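Local atomic coordinates of magnesium-protoporphyrin O-methyltransferase (Synechocystis sp., PDB entry 4QDK), a protein that transfers a methyl group from S-adenosyl-L-methionine to Mg-protoporphyrin IX, giving the 13-monomethyl ester on the pathway to chlorophyll. Residues C133-I138 / I161-P166; H139-E144 / R189-K194. One frame throughout, in Å; residues are numbered along the deposited sequence. Where two conformers were deposited one is given.

Interaction 1: residues C133-I138 / I161-P166; sequences CLDVLI and ILSFAP. With SAH (S-adenosyl-L-homocysteine), chain C.
Cys-133 and Leu-162 pair as neighbours on two parallel strands of the class I methyltransferase (Rossmann-like) sheet, at the point where the strand ending at Cys-133 turns into the loop that meets the cofactor. Cys-133 N gives a nearly straight bond to Ile-161 O (2.8 Å), and Ser-163 N returns one to Cys-133 O. On the sheet face shared by these two side chains, Leu-162 CD2 comes against Cys-133 CB at 3.7 Å; Leu-137 turns toward the same leucine, and helix 142-153 covers this small apolar group.

Ser-163 points instead at the loop. With chi1 at 76°, its OG sits between the backbone N and the carbonyl carbon, where it accepts the N-H of Asp-135 (2.6 Å) and lies 2.8 Å from Asp-135 OD1. That carboxylate is bonded to Ser-222 OG and Tyr-220 OH; a serine suits the spot because its short side chain brings an acceptor to the loop N-H. With an alanine here, the Asp-135 N-H would probably lose this acceptor and the turn be freer to shift. Beyond the last strand bond, water 1 bridges Cys-133 O and Ser-163 O to Val-136 N, filling in for direct pairing as the chains part. The same turn presents the carbonyl of Leu-134 to S-adenosyl-L-homocysteine, whose amino N donates to Leu-134 O at 2.8 Å.

Interaction 2: residues H139-E144 / R189-K194; sequences HYPTEE and RAYQHK. With SAH (S-adenosyl-L-homocysteine), chain C.
Pro-141 lies against one face of the Tyr-191 ring, and this is the closely packed part of the contact. Pro-141 CD stands 3.9 Å from the ring centroid, only 14° off its normal, a CH-pi contact, while Pro-141 N sits above the middle of the same face. The two side chains run side by side in the same direction, and Tyr-191 CB also touches Tyr-140 O at 3.3 Å. A compact, stiff pyrrolidine, with its CD hydrogens over the ring, suits such a face; Pro-141 is also the N-cap residue of helix 142-153.

His-193 meets the same bend with its ring edge. CG lies anti to the carbonyl carbon (chi1 -62°), a turn that brings CE1 to 3.0 Å from Tyr-140 O and leaves NE2 bonded to Leu-137 O. Its other nitrogen, ND1, makes only a weak bond of 3.3 Å with Thr-142 OG1, the two side chains sliding past each other in opposite directions.

Toward solvent, water takes over. Water 4 joins Thr-142 OG1 to Lys-194 N, and water 3 links His-139 ND1 to Arg-189 O, where the arginine side chain is not modelled beyond CB. Gln-192 and Lys-194 are exposed, though Gln-192 OE1 accepts from Thr-168 N.

Tyr-140 turns away from this interface to the cofactor: its hydroxyl donates to adenine N7 at 2.6 Å, which meets the phenol ring near its plane. The loop before helix 142-153, packed against 189-194 on one side, carries this tyrosine to the adenine as part of a class I methyltransferase cofactor site.

In the fold
Interaction 1 lies in the buried middle of the chain, about 6 Å from its centre, whereas interaction 2 sits farther out, about 14 Å from it, and is only partly buried. One continuous run, 133-144, supplies a side of both, leading from the end of strand 130-133 into helix 142-153. Segments 161-166 and 189-194 pack against it in turn, and the two contacts join directly: Tyr-191 N probably bonds to Ile-138 O, and the backbone of His-193 pairs with Ala-165. Strand pairing and a buried serine facing the loop mark interaction 1; ring packing and water bridges mark interaction 2. Both touch different parts of S-adenosyl-L-homocysteine, shared with Asp-91 and Asp-120 among others.

Interaction 1: residues C133-I138 / I161-P166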
loop_
_atom_site.group_PDB
_atom_site.type_symbol
_atom_site.label_atom_id
_atom_site.label_comp_id
_atom_site.label_asym_id
_atom_site.label_seq_id
_atom_site.Cartn_x
_atom_site.Cartn_y
_atom_site.Cartn_z
ATOM N N CYS A 133 -7.107 -2.837 16.084
ATOM C CA CYS A 133 -7.124 -1.736 17.035
ATOM C C CYS A 133 -5.698 -1.364 17.428
ATOM O O CYS A 133 -5.090 -2.017 18.278
ATOM C CB CYS A 133 -7.930 -2.126 18.275
ATOM S SG CYS A 133 -8.221 -0.769 19.424
ATOM N N LEU A 134 -5.167 -0.314 16.804
ATOM C CA LEU A 134 -3.781 0.095 17.029
ATOM C C LEU A 134 -3.655 1.364 17.870
ATOM O O LEU A 134 -4.308 2.374 17.594
ATOM C CB LEU A 134 -3.056 0.303 15.694
ATOM C CG LEU A 134 -2.955 -0.882 14.730
ATOM C CD1 LEU A 134 -2.137 -0.502 13.496
ATOM C CD2 LEU A 134 -2.362 -2.105 15.420
ATOM N N ASP A 135 -2.802 1.295 18.890
ATOM C CA ASP A 135 -2.445 2.452 19.714
ATOM C C ASP A 135 -3.647 3.177 20.325
ATOM O O ASP A 135 -3.647 4.404 20.456
ATOM C CB ASP A 135 -1.572 3.433 18.921
ATOM C CG ASP A 135 -0.242 2.826 18.502
ATOM O OD1 ASP A 135 0.108 1.739 19.009
ATOM O OD2 ASP A 135 0.464 3.443 17.673
ATOM N N VAL A 136 -4.663 2.405 20.702
ATOM C CA VAL A 136 -5.861 2.948 21.333
ATOM C C VAL A 136 -5.926 2.544 22.805
ATOM O O VAL A 136 -6.317 3.336 23.670
ATOM C CB VAL A 136 -7.142 2.448 20.627
ATOM C CG1 VAL A 136 -8.391 2.926 21.361
ATOM C CG2 VAL A 136 -7.162 2.893 19.171
ATOM N N LEU A 137 -5.530 1.305 23.082
ATOM C CA LEU A 137 -5.636 0.740 24.427
ATOM C C LEU A 137 -4.798 1.466 25.480
ATOM O O LEU A 137 -5.088 1.381 26.675
ATOM C CB LEU A 137 -5.293 -0.753 24.406
ATOM C CG LEU A 137 -6.284 -1.625 23.629
ATOM C CD1 LEU A 137 -5.797 -3.059 23.549
ATOM C CD2 LEU A 137 -7.665 -1.562 24.266
ATOM N N ILE A 138 -3.769 2.186 25.042
ATOM C CA ILE A 138 -2.911 2.936 25.953
ATOM C C ILE A 138 -3.709 3.984 26.747
ATOM O O ILE A 138 -3.297 4.406 27.830
ATOM C CB ILE A 138 -1.740 3.600 25.184
ATOM C CG1 ILE A 138 -0.708 4.192 26.146
ATOM C CG2 ILE A 138 -2.259 4.652 24.210
ATOM C CD1 ILE A 138 0.531 4.718 25.455
ATOM N N ILE A 161 -6.217 -7.915 15.611
ATOM C CA ILE A 161 -4.874 -7.369 15.782
ATOM C C ILE A 161 -4.912 -6.182 16.733
ATOM O O ILE A 161 -5.730 -5.278 16.576
ATOM C CB ILE A 161 -4.261 -6.929 14.437
ATOM C CG1 ILE A 161 -4.058 -8.144 13.530
ATOM C CG2 ILE A 161 -2.933 -6.212 14.659
ATOM C CD1 ILE A 161 -3.626 -7.790 12.120
ATOM N N LEU A 162 -4.028 -6.200 17.726
ATOM C CA LEU A 162 -3.989 -5.162 18.747
ATOM C C LEU A 162 -2.572 -4.650 18.927
ATOM O O LEU A 162 -1.610 -5.397 18.760
ATOM C CB LEU A 162 -4.467 -5.720 20.091
ATOM C CG LEU A 162 -5.852 -6.352 20.213
ATOM C CD1 LEU A 162 -6.058 -6.878 21.627
ATOM C CD2 LEU A 162 -6.923 -5.339 19.858
ATOM N N SER A 163 -2.441 -3.376 19.277
ATOM C CA SER A 163 -1.154 -2.855 19.716
ATOM C C SER A 163 -1.302 -2.106 21.036
ATOM O O SER A 163 -2.314 -1.448 21.284
ATOM C CB SER A 163 -0.498 -1.976 18.643
ATOM O OG SER A 163 -1.110 -0.700 18.563
ATOM N N PHE A 164 -0.290 -2.229 21.885
ATOM C CA PHE A 164 -0.321 -1.623 23.210
ATOM C C PHE A 164 1.095 -1.368 23.688
ATOM O O PHE A 164 2.054 -1.913 23.138
ATOM C CB PHE A 164 -1.053 -2.526 24.208
ATOM C CG PHE A 164 -0.423 -3.884 24.378
ATOM C CD1 PHE A 164 -0.700 -4.909 23.486
ATOM C CD2 PHE A 164 0.440 -4.137 25.433
ATOM C CE1 PHE A 164 -0.125 -6.160 23.637
ATOM C CE2 PHE A 164 1.021 -5.386 25.590
ATOM C CZ PHE A 164 0.738 -6.398 24.690
ATOM N N ALA A 165 1.225 -0.540 24.717
ATOM C CA ALA A 165 2.527 -0.254 25.296
ATOM C C ALA A 165 2.750 -1.101 26.541
ATOM O O ALA A 165 2.004 -0.994 27.511
ATOM C CB ALA A 165 2.644 1.224 25.632
ATOM N N PRO A 166 3.772 -1.966 26.512
ATOM C CA PRO A 166 4.138 -2.723 27.712
ATOM C C PRO A 166 4.733 -1.777 28.748
ATOM O O PRO A 166 4.641 -2.023 29.951
ATOM C CB PRO A 166 5.213 -3.692 27.205
ATOM C CG PRO A 166 5.044 -3.729 25.718
ATOM C CD PRO A 166 4.573 -2.358 25.343
HETATM N N SAH C . -5.354 3.661 15.347
HETATM C CA SAH C . -4.929 4.919 14.741
HETATM C CB SAH C . -5.124 6.093 15.694
HETATM C CG SAH C . -4.456 5.946 17.057
HETATM S SD SAH C . -4.573 7.465 18.039
HETATM C C SAH C . -3.469 4.836 14.325
HETATM O O SAH C . -3.024 5.560 13.433
HETATM O OXT SAH C . -2.706 4.041 14.874
HETATM C "C5'" SAH C . -5.850 6.732 19.089
HETATM C "C4'" SAH C . -7.254 6.995 18.557
HETATM O "O4'" SAH C . -8.187 6.196 19.257
HETATM C "C3'" SAH C . -7.704 8.441 18.729
HETATM O "O3'" SAH C . -8.042 8.958 17.462
HETATM C "C2'" SAH C . -8.949 8.361 19.593
HETATM O "O2'" SAH C . -9.943 9.271 19.184
HETATM C "C1'" SAH C . -9.388 6.921 19.387
HETATM N N9 SAH C . -10.204 6.385 20.489
HETATM C C8 SAH C . -9.990 6.530 21.834
HETATM N N7 SAH C . -10.974 5.874 22.492
HETATM C C5 SAH C . -11.806 5.313 21.585
HETATM C C6 SAH C . -12.957 4.545 21.711
HETATM N N6 SAH C . -13.431 4.234 22.915
HETATM N N1 SAH C . -13.611 4.111 20.578
HETATM C C2 SAH C . -13.119 4.433 19.327
HETATM N N3 SAH C . -11.978 5.197 19.211
HETATM C C4 SAH C . -11.333 5.629 20.322
HETATM O O HOH W 1 -4.763 -0.471 20.809
HETATM O O HOH W 2 -2.384 0.941 22.674
#

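Interaction 2: residues H139-E144 / R189-K194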
loop_
_atom_site.group_PDB
_atom_site.type_symbol
_atom_site.label_atom_id
_atom_site.label_comp_id
_atom_site.label_asym_id
_atom_site.label_seq_id
_atom_site.Cartn_x
_atom_site.Cartn_y
_atom_site.Cartn_z
ATOM N N HIS A 139 -4.854 4.392 26.206
ATOM C CA HIS A 139 -5.678 5.422 26.836
ATOM C C HIS A 139 -6.655 4.877 27.877
ATOM O O HIS A 139 -7.472 5.624 28.418
ATOM C CB HIS A 139 -6.447 6.205 25.770
ATOM C CG HIS A 139 -5.568 6.857 24.752
ATOM N ND1 HIS A 139 -4.754 7.927 25.047
ATOM C CD2 HIS A 139 -5.369 6.584 23.439
ATOM C CE1 HIS A 139 -4.094 8.291 23.960
ATOM N NE2 HIS A 139 -4.451 7.490 22.973
ATOM N N TYR A 140 -6.573 3.579 28.157
ATOM C CA TYR A 140 -7.495 2.954 29.102
ATOM C C TYR A 140 -6.788 1.989 30.049
ATOM O O TYR A 140 -5.864 1.292 29.644
ATOM C CB TYR A 140 -8.608 2.224 28.345
ATOM C CG TYR A 140 -9.422 3.126 27.444
ATOM C CD1 TYR A 140 -10.548 3.785 27.923
ATOM C CD2 TYR A 140 -9.061 3.325 26.115
ATOM C CE1 TYR A 140 -11.294 4.612 27.105
ATOM C CE2 TYR A 140 -9.804 4.153 25.290
ATOM C CZ TYR A 140 -10.919 4.793 25.790
ATOM O OH TYR A 140 -11.662 5.616 24.973
ATOM N N PRO A 141 -7.223 1.948 31.319
ATOM C CA PRO A 141 -6.646 0.997 32.278
ATOM C C PRO A 141 -7.014 -0.445 31.923
ATOM O O PRO A 141 -7.975 -0.659 31.184
ATOM C CB PRO A 141 -7.280 1.412 33.607
ATOM C CG PRO A 141 -8.554 2.080 33.228
ATOM C CD PRO A 141 -8.274 2.782 31.927
ATOM N N THR A 142 -6.258 -1.407 32.448
ATOM C CA THR A 142 -6.389 -2.816 32.066
ATOM C C THR A 142 -7.817 -3.360 32.154
ATOM O O THR A 142 -8.268 -4.091 31.271
ATOM C CB THR A 142 -5.449 -3.706 32.911
ATOM O OG1 THR A 142 -4.101 -3.240 32.771
ATOM C CG2 THR A 142 -5.522 -5.157 32.461
ATOM N N GLU A 143 -8.522 -2.991 33.216
ATOM C CA GLU A 143 -9.892 -3.445 33.432
ATOM C C GLU A 143 -10.840 -2.993 32.320
ATOM O O GLU A 143 -11.754 -3.725 31.933
ATOM C CB GLU A 143 -10.402 -2.979 34.801
ATOM C CG GLU A 143 -9.839 -1.639 35.270
ATOM C CD GLU A 143 -8.473 -1.768 35.917
ATOM O OE1 GLU A 143 -8.110 -2.894 36.312
ATOM O OE2 GLU A 143 -7.764 -0.748 36.036
ATOM N N GLU A 144 -10.613 -1.790 31.800
ATOM C CA GLU A 144 -11.448 -1.265 30.725
ATOM C C GLU A 144 -11.015 -1.832 29.375
ATOM O O GLU A 144 -11.830 -2.014 28.469
ATOM C CB GLU A 144 -11.418 0.267 30.720
ATOM C CG GLU A 144 -11.956 0.886 32.002
ATOM C CD GLU A 144 -11.993 2.400 31.961
ATOM O OE1 GLU A 144 -11.511 2.986 30.968
ATOM O OE2 GLU A 144 -12.508 3.004 32.924
ATOM N N ARG A 189 -2.861 11.230 31.087
ATOM C CA ARG A 189 -2.012 10.111 31.477
ATOM C C ARG A 189 -2.085 8.981 30.455
ATOM O O ARG A 189 -2.851 9.045 29.495
ATOM C CB ARG A 189 -2.400 9.606 32.860
ATOM N N ALA A 190 -1.275 7.950 30.671
ATOM C CA ALA A 190 -1.255 6.790 29.791
ATOM C C ALA A 190 -1.197 5.512 30.619
ATOM O O ALA A 190 -0.792 5.538 31.783
ATOM C CB ALA A 190 -0.073 6.866 28.841
ATOM N N TYR A 191 -1.601 4.398 30.018
ATOM C CA TYR A 191 -1.643 3.128 30.730
ATOM C C TYR A 191 -0.820 2.051 30.036
ATOM O O TYR A 191 -0.943 1.844 28.827
ATOM C CB TYR A 191 -3.088 2.648 30.887
ATOM C CG TYR A 191 -3.976 3.608 31.648
ATOM C CD1 TYR A 191 -4.062 3.554 33.034
ATOM C CD2 TYR A 191 -4.730 4.565 30.980
ATOM C CE1 TYR A 191 -4.876 4.426 33.732
ATOM C CE2 TYR A 191 -5.545 5.442 31.672
ATOM C CZ TYR A 191 -5.613 5.369 33.047
ATOM O OH TYR A 191 -6.424 6.242 33.738
ATOM N N GLN A 192 0.022 1.373 30.810
ATOM C CA GLN A 192 0.752 0.216 30.319
ATOM C C GLN A 192 -0.121 -1.020 30.466
ATOM O O GLN A 192 -0.951 -1.094 31.371
ATOM C CB GLN A 192 2.042 0.016 31.111
ATOM C CG GLN A 192 2.973 1.212 31.118
ATOM C CD GLN A 192 4.147 1.026 32.064
ATOM O OE1 GLN A 192 5.052 1.860 32.121
ATOM N NE2 GLN A 192 4.135 -0.072 32.814
ATOM N N HIS A 193 0.064 -1.988 29.576
ATOM C CA HIS A 193 -0.632 -3.263 29.696
ATOM C C HIS A 193 0.361 -4.415 29.663
ATOM O O HIS A 193 1.264 -4.435 28.826
ATOM C CB HIS A 193 -1.665 -3.419 28.583
ATOM C CG HIS A 193 -2.738 -2.377 28.611
ATOM N ND1 HIS A 193 -3.721 -2.348 29.578
ATOM C CD2 HIS A 193 -2.982 -1.323 27.797
ATOM C CE1 HIS A 193 -4.524 -1.326 29.357
ATOM N NE2 HIS A 193 -4.096 -0.684 28.280
ATOM N N LYS A 194 0.200 -5.359 30.587
ATOM C CA LYS A 194 1.013 -6.568 30.601
ATOM C C LYS A 194 0.597 -7.476 29.456
ATOM O O LYS A 194 -0.590 -7.727 29.263
ATOM C CB LYS A 194 0.839 -7.330 31.915
ATOM C CG LYS A 194 1.348 -6.613 33.151
ATOM C CD LYS A 194 1.228 -7.519 34.372
ATOM C CE LYS A 194 1.484 -6.761 35.663
ATOM N NZ LYS A 194 2.863 -6.210 35.728
HETATM N N SAH C . -5.354 3.661 15.347
HETATM C CA SAH C . -4.929 4.919 14.741
HETATM C CB SAH C . -5.124 6.093 15.694
HETATM C CG SAH C . -4.456 5.946 17.057
HETATM S SD SAH C . -4.573 7.465 18.039
HETATM C C SAH C . -3.469 4.836 14.325
HETATM O O SAH C . -3.024 5.560 13.433
HETATM O OXT SAH C . -2.706 4.041 14.874
HETATM C "C5'" SAH C . -5.850 6.732 19.089
HETATM C "C4'" SAH C . -7.254 6.995 18.557
HETATM O "O4'" SAH C . -8.187 6.196 19.257
HETATM C "C3'" SAH C . -7.704 8.441 18.729
HETATM O "O3'" SAH C . -8.042 8.958 17.462
HETATM C "C2'" SAH C . -8.949 8.361 19.593
HETATM O "O2'" SAH C . -9.943 9.271 19.184
HETATM C "C1'" SAH C . -9.388 6.921 19.387
HETATM N N9 SAH C . -10.204 6.385 20.489
HETATM C C8 SAH C . -9.990 6.530 21.834
HETATM N N7 SAH C . -10.974 5.874 22.492
HETATM C C5 SAH C . -11.806 5.313 21.585
HETATM C C6 SAH C . -12.957 4.545 21.711
HETATM N N6 SAH C . -13.431 4.234 22.915
HETATM N N1 SAH C . -13.611 4.111 20.578
HETATM C C2 SAH C . -13.119 4.433 19.327
HETATM N N3 SAH C . -11.978 5.197 19.211
HETATM C C4 SAH C . -11.333 5.629 20.322
HETATM O O HOH W 3 -5.010 8.578 27.859
HETATM O O HOH W 4 -2.082 -5.038 32.434
#